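Local coordinates for uncharacterized protein (Methanosarcina mazei, PDB 3R6A), which is of unknown function but belongs to the glyoxalase/bleomycin resistance protein/dioxygenase superfamily, whose members are built from paired beta-alpha-beta-beta-beta modules, at residues M34-P39 with L45-T50; L9-V14 with V112-E117. One frame throughout, in Å; residues are numbered along the deposited sequence.

Interaction 1. Residues M34-P39 with L45-T50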
loop_
_atom_site.group_PDB
_atom_site.type_symbol
_atom_site.label_atom_id
_atom_site.label_comp_id
_atom_site.label_asym_id
_atom_site.label_seq_id
_atom_site.Cartn_x
_atom_site.Cartn_y
_atom_site.Cartn_z
HETATM N N MSE B 34 12.959 -3.989 9.455
HETATM C CA MSE B 34 14.146 -4.107 8.626
HETATM C C MSE B 34 14.564 -2.742 8.095
HETATM O O MSE B 34 13.726 -1.877 7.844
HETATM C CB MSE B 34 13.886 -5.044 7.440
HETATM C CG MSE B 34 13.473 -6.459 7.812
HETATM SE SE MSE B 34 14.774 -7.371 8.917
HETATM C CE MSE B 34 13.891 -7.156 10.615
ATOM N N ARG B 35 15.870 -2.550 7.949
ATOM C CA ARG B 35 16.403 -1.316 7.389
ATOM C C ARG B 35 17.174 -1.765 6.159
ATOM O O ARG B 35 17.910 -2.758 6.201
ATOM C CB ARG B 35 17.322 -0.605 8.384
ATOM C CG ARG B 35 16.582 -0.068 9.597
ATOM C CD ARG B 35 15.805 1.218 9.290
ATOM N NE ARG B 35 16.698 2.376 9.250
ATOM C CZ ARG B 35 17.179 2.920 8.138
ATOM N NH1 ARG B 35 16.846 2.426 6.957
ATOM N NH2 ARG B 35 18.020 3.942 8.211
ATOM N N PHE B 36 16.999 -1.036 5.062
ATOM C CA PHE B 36 17.646 -1.392 3.810
ATOM C C PHE B 36 18.667 -0.378 3.344
ATOM O O PHE B 36 18.552 0.810 3.621
ATOM C CB PHE B 36 16.595 -1.559 2.712
ATOM C CG PHE B 36 15.573 -2.616 3.007
ATOM C CD1 PHE B 36 15.919 -3.961 2.986
ATOM C CD2 PHE B 36 14.263 -2.266 3.312
ATOM C CE1 PHE B 36 14.973 -4.945 3.265
ATOM C CE2 PHE B 36 13.311 -3.245 3.593
ATOM C CZ PHE B 36 13.668 -4.585 3.569
ATOM N N GLU B 37 19.671 -0.877 2.635
ATOM C CA GLU B 37 20.709 -0.039 2.071
ATOM C C GLU B 37 20.119 0.416 0.736
ATOM O O GLU B 37 19.716 -0.414 -0.078
ATOM C CB GLU B 37 21.973 -0.865 1.825
ATOM C CG GLU B 37 23.171 -0.040 1.374
ATOM C CD GLU B 37 24.346 -0.897 0.951
ATOM O OE1 GLU B 37 24.391 -2.089 1.321
ATOM O OE2 GLU B 37 25.241 -0.371 0.259
ATOM N N ILE B 38 20.040 1.722 0.519
ATOM C CA ILE B 38 19.488 2.227 -0.733
ATOM C C ILE B 38 20.379 3.298 -1.353
ATOM O O ILE B 38 21.205 3.906 -0.672
ATOM C CB ILE B 38 18.074 2.815 -0.539
ATOM C CG1 ILE B 38 18.116 3.966 0.468
ATOM C CG2 ILE B 38 17.120 1.722 -0.080
ATOM C CD1 ILE B 38 16.813 4.743 0.567
ATOM N N PRO B 39 20.219 3.540 -2.662
ATOM C CA PRO B 39 21.015 4.541 -3.379
ATOM C C PRO B 39 20.635 6.003 -3.130
ATOM O O PRO B 39 21.511 6.869 -3.090
ATOM C CB PRO B 39 20.831 4.135 -4.839
ATOM C CG PRO B 39 19.425 3.634 -4.855
ATOM C CD PRO B 39 19.364 2.785 -3.596
ATOM N N LEU B 45 14.851 4.055 4.392
ATOM C CA LEU B 45 13.822 3.054 4.140
ATOM C C LEU B 45 13.776 1.967 5.210
ATOM O O LEU B 45 14.802 1.385 5.555
ATOM C CB LEU B 45 14.071 2.396 2.782
ATOM C CG LEU B 45 13.032 1.378 2.311
ATOM C CD1 LEU B 45 11.723 2.101 2.021
ATOM C CD2 LEU B 45 13.528 0.663 1.065
ATOM N N ALA B 46 12.581 1.693 5.721
ATOM C CA ALA B 46 12.400 0.645 6.722
ATOM C C ALA B 46 11.174 -0.182 6.356
ATOM O O ALA B 46 10.268 0.305 5.677
ATOM C CB ALA B 46 12.210 1.257 8.104
ATOM N N GLN B 47 11.149 -1.440 6.780
ATOM C CA GLN B 47 9.981 -2.271 6.520
ATOM C C GLN B 47 9.528 -2.911 7.815
ATOM O O GLN B 47 10.334 -3.488 8.543
ATOM C CB GLN B 47 10.271 -3.381 5.505
ATOM C CG GLN B 47 9.006 -4.190 5.156
ATOM C CD GLN B 47 9.266 -5.347 4.208
ATOM O OE1 GLN B 47 10.145 -5.276 3.356
ATOM N NE2 GLN B 47 8.484 -6.416 4.347
ATOM N N ILE B 48 8.241 -2.785 8.113
ATOM C CA ILE B 48 7.666 -3.397 9.303
ATOM C C ILE B 48 6.402 -4.082 8.794
ATOM O O ILE B 48 5.553 -3.438 8.170
ATOM C CB ILE B 48 7.361 -2.338 10.383
ATOM C CG1 ILE B 48 6.753 -3.019 11.611
ATOM C CG2 ILE B 48 6.462 -1.256 9.823
ATOM C CD1 ILE B 48 6.813 -2.173 12.859
ATOM N N SER B 49 6.286 -5.386 9.040
ATOM C CA SER B 49 5.159 -6.156 8.510
ATOM C C SER B 49 5.243 -5.916 6.992
ATOM O O SER B 49 6.341 -5.984 6.431
ATOM C CB SER B 49 3.826 -5.651 9.069
ATOM O OG SER B 49 2.752 -6.456 8.606
ATOM N N THR B 50 4.117 -5.633 6.334
ATOM C CA THR B 50 4.122 -5.374 4.887
ATOM C C THR B 50 4.054 -3.885 4.565
ATOM O O THR B 50 3.595 -3.481 3.495
ATOM C CB THR B 50 2.962 -6.104 4.152
ATOM O OG1 THR B 50 1.699 -5.692 4.684
ATOM C CG2 THR B 50 3.109 -7.607 4.318
HETATM O O HOH W 1 17.559 3.292 4.173
#

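Interaction 2. Residues L9-V14 with V112-E117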
loop_
_atom_site.group_PDB
_atom_site.type_symbol
_atom_site.label_atom_id
_atom_site.label_comp_id
_atom_site.label_asym_id
_atom_site.label_seq_id
_atom_site.Cartn_x
_atom_site.Cartn_y
_atom_site.Cartn_z
ATOM N N LEU B 9 3.776 -4.472 -0.876
ATOM C CA LEU B 9 4.110 -3.564 0.211
ATOM C C LEU B 9 3.453 -2.203 0.083
ATOM O O LEU B 9 3.549 -1.549 -0.961
ATOM C CB LEU B 9 5.633 -3.405 0.278
ATOM C CG LEU B 9 6.393 -4.730 0.370
ATOM C CD1 LEU B 9 7.889 -4.480 0.235
ATOM C CD2 LEU B 9 6.079 -5.410 1.700
ATOM N N SER B 10 2.779 -1.785 1.152
ATOM C CA SER B 10 2.108 -0.487 1.190
ATOM C C SER B 10 3.124 0.547 1.661
ATOM O O SER B 10 3.897 0.292 2.582
ATOM C CB SER B 10 0.921 -0.534 2.148
ATOM O OG SER B 10 0.008 -1.537 1.739
ATOM N N ARG B 11 3.093 1.720 1.042
ATOM C CA ARG B 11 4.047 2.776 1.342
ATOM C C ARG B 11 3.510 3.920 2.187
ATOM O O ARG B 11 2.446 4.463 1.905
ATOM C CB ARG B 11 4.583 3.344 0.028
ATOM C CG ARG B 11 5.268 2.314 -0.864
ATOM C CD ARG B 11 5.223 2.744 -2.330
ATOM N NE ARG B 11 6.031 3.934 -2.620
ATOM C CZ ARG B 11 7.324 3.905 -2.936
ATOM N NH1 ARG B 11 7.972 2.748 -3.000
ATOM N NH2 ARG B 11 7.968 5.033 -3.218
ATOM N N LEU B 12 4.260 4.275 3.225
ATOM C CA LEU B 12 3.905 5.388 4.092
ATOM C C LEU B 12 5.109 6.325 4.072
ATOM O O LEU B 12 6.259 5.876 4.022
ATOM C CB LEU B 12 3.616 4.918 5.524
ATOM C CG LEU B 12 2.404 4.004 5.726
ATOM C CD1 LEU B 12 2.169 3.791 7.216
ATOM C CD2 LEU B 12 1.167 4.620 5.085
ATOM N N TYR B 13 4.834 7.623 4.106
ATOM C CA TYR B 13 5.867 8.648 4.052
ATOM C C TYR B 13 5.866 9.465 5.330
ATOM O O TYR B 13 4.850 10.048 5.704
ATOM C CB TYR B 13 5.601 9.544 2.848
ATOM C CG TYR B 13 5.320 8.745 1.604
ATOM C CD1 TYR B 13 6.351 8.356 0.751
ATOM C CD2 TYR B 13 4.022 8.319 1.307
ATOM C CE1 TYR B 13 6.100 7.562 -0.366
ATOM C CE2 TYR B 13 3.763 7.525 0.196
ATOM C CZ TYR B 13 4.805 7.151 -0.635
ATOM O OH TYR B 13 4.550 6.364 -1.732
ATOM N N VAL B 14 7.020 9.507 5.989
ATOM C CA VAL B 14 7.154 10.224 7.247
ATOM C C VAL B 14 8.412 11.088 7.273
ATOM O O VAL B 14 9.321 10.906 6.464
ATOM C CB VAL B 14 7.194 9.229 8.430
ATOM C CG1 VAL B 14 5.912 8.396 8.446
ATOM C CG2 VAL B 14 8.420 8.326 8.314
ATOM N N VAL B 112 1.360 3.776 -10.796
ATOM C CA VAL B 112 2.816 3.688 -10.829
ATOM C C VAL B 112 3.231 2.715 -9.730
ATOM O O VAL B 112 2.972 2.945 -8.556
ATOM C CB VAL B 112 3.468 5.058 -10.578
ATOM C CG1 VAL B 112 4.984 4.906 -10.519
ATOM C CG2 VAL B 112 3.071 6.024 -11.695
ATOM N N ILE B 113 3.879 1.627 -10.130
ATOM C CA ILE B 113 4.289 0.592 -9.193
ATOM C C ILE B 113 5.781 0.301 -9.254
ATOM O O ILE B 113 6.375 0.266 -10.336
ATOM C CB ILE B 113 3.542 -0.727 -9.492
ATOM C CG1 ILE B 113 2.028 -0.510 -9.393
ATOM C CG2 ILE B 113 4.033 -1.834 -8.548
ATOM C CD1 ILE B 113 1.520 -0.193 -7.996
ATOM N N GLU B 114 6.386 0.101 -8.089
ATOM C CA GLU B 114 7.799 -0.238 -8.034
ATOM C C GLU B 114 7.892 -1.752 -7.887
ATOM O O GLU B 114 7.306 -2.327 -6.968
ATOM C CB GLU B 114 8.487 0.427 -6.841
ATOM C CG GLU B 114 9.918 -0.041 -6.654
ATOM C CD GLU B 114 10.543 0.481 -5.380
ATOM O OE1 GLU B 114 9.835 0.531 -4.350
ATOM O OE2 GLU B 114 11.745 0.828 -5.408
ATOM N N TYR B 115 8.595 -2.396 -8.812
ATOM C CA TYR B 115 8.785 -3.845 -8.765
ATOM C C TYR B 115 10.195 -4.096 -8.243
ATOM O O TYR B 115 11.170 -3.547 -8.762
ATOM C CB TYR B 115 8.630 -4.453 -10.161
ATOM C CG TYR B 115 7.199 -4.500 -10.640
ATOM C CD1 TYR B 115 6.472 -5.689 -10.605
ATOM C CD2 TYR B 115 6.568 -3.355 -11.129
ATOM C CE1 TYR B 115 5.156 -5.742 -11.051
ATOM C CE2 TYR B 115 5.249 -3.396 -11.574
ATOM C CZ TYR B 115 4.551 -4.596 -11.536
ATOM O OH TYR B 115 3.262 -4.661 -12.016
ATOM N N VAL B 116 10.306 -4.931 -7.217
ATOM C CA VAL B 116 11.607 -5.211 -6.627
ATOM C C VAL B 116 11.912 -6.697 -6.583
ATOM O O VAL B 116 11.031 -7.516 -6.334
ATOM C CB VAL B 116 11.677 -4.657 -5.190
ATOM C CG1 VAL B 116 13.051 -4.925 -4.592
ATOM C CG2 VAL B 116 11.370 -3.169 -5.194
ATOM N N GLU B 117 13.174 -7.033 -6.826
ATOM C CA GLU B 117 13.635 -8.411 -6.789
ATOM C C GLU B 117 14.797 -8.423 -5.804
ATOM O O GLU B 117 15.765 -7.688 -5.977
ATOM C CB GLU B 117 14.123 -8.844 -8.172
ATOM C CG GLU B 117 14.535 -10.304 -8.264
ATOM C CD GLU B 117 15.149 -10.647 -9.609
ATOM O OE1 GLU B 117 14.454 -10.512 -10.638
ATOM O OE2 GLU B 117 16.333 -11.046 -9.636
#

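Interaction 1. Residues M34-P39 with L45-T50
Met34 and Gln47 form an antiparallel hydrogen-bonded pair, and Arg35 with Ala46 the non-hydrogen-bonded pair next to it, closing a beta hairpin at one edge of the mixed sheet. Met34, a selenomethionine, gives its N to Gln47 O over 2.8 Å in a nearly straight bond, and Gln47 N returns one to Met34 O. Beyond Arg35, Phe36 N gives Leu45 O a weak hydrogen bond of 3.3 Å. That same carbonyl also takes a short but strongly bent, weak bond from Arg35 NH1, which comes from the face carrying Ala46. The bend at chi2 lays Arg35 CD 3.8 Å from Ala46 CB, and the one at chi3 turns the guanidinium back toward Leu45 O; its other terminal nitrogen, NH2, makes a salt bridge with Glu44. A water at the guanidinium edge joins Arg35 NH1, Phe36 O and Leu45 N, linking the two segments beside the weak Phe36-Leu45 bond. On the side of Gln47, the Phe36 ring turns its edge to that residue, CE2 standing 3.6 Å from Gln47 CB. Leu45 CD2 meets the ring obliquely and also touches Ile38 CG2. With CG anti to its backbone N (chi1 -176°) and the chain extended, Gln47 stands out from its strand, leaning toward the turn that follows, where NE2 donates to Ser49 O at 3.0 Å, the acceptor lying in the amide plane.

Interaction 2. Residues L9-V14 with V112-E117
Arg11 and Glu114 meet across the sheet through a single salt bridge, their backbones separated by strand 69-73. From CB, which leaves strand 5-14 toward the 112-117 segment, Arg11 sends CG anti to its own carbonyl carbon (chi1 -59°); the chain then bends at chi3, swinging the guanidinium round. NE gives its hydrogen to Tyr13 OH at 3.0 Å, close to the guanidinium plane, so the tyrosine two residues along the same strand helps fix the rotation of the group. Past CZ, NH1 faces Glu114 OE1 across a 3.2 Å salt bridge, with the carboxylate oxygen at the edge of the guanidinium; NH2 instead bonds Phe64 O. The guanidinium and carboxylate planes stand 78° apart, and one oxygen alone makes the bridge, unlike a flat two-pronged pair. Glu114 reaches it with an extended chain. Thr70 OG1, on the intervening strand, hydrogen-bonds both Arg11 NH1 and Glu114 OE1, completing a small polar network. Strands 5-14 and 69-73 lie side by side and antiparallel at the centre of the sheet, with 112-118 next to the latter, consistent with the paired beta-alpha-beta-beta-beta modules of the glyoxalase superfamily.

How the interactions relate
Both contacts belong to one mixed sheet, with their centres about 11 Å apart. Interaction 1 closes the hairpin at an edge, whereas interaction 2 lies near the middle of the sheet; strand 51-55 separates the hairpin from strand 5-14. They touch directly through Thr50 and Gln47: Ser10 N lies 3.0 Å from Thr50 O, a probable hydrogen bond, and Leu9 CD2 packs 3.7 Å from Gln47 NE2. Along the sequence the hairpin falls between the two strands of interaction 2. Both also border the second subunit: Ser49, Thr50 and Ser10 pack on its Ile8, and Ser10 OG hydrogen-bonds Ser10 OG of that subunit.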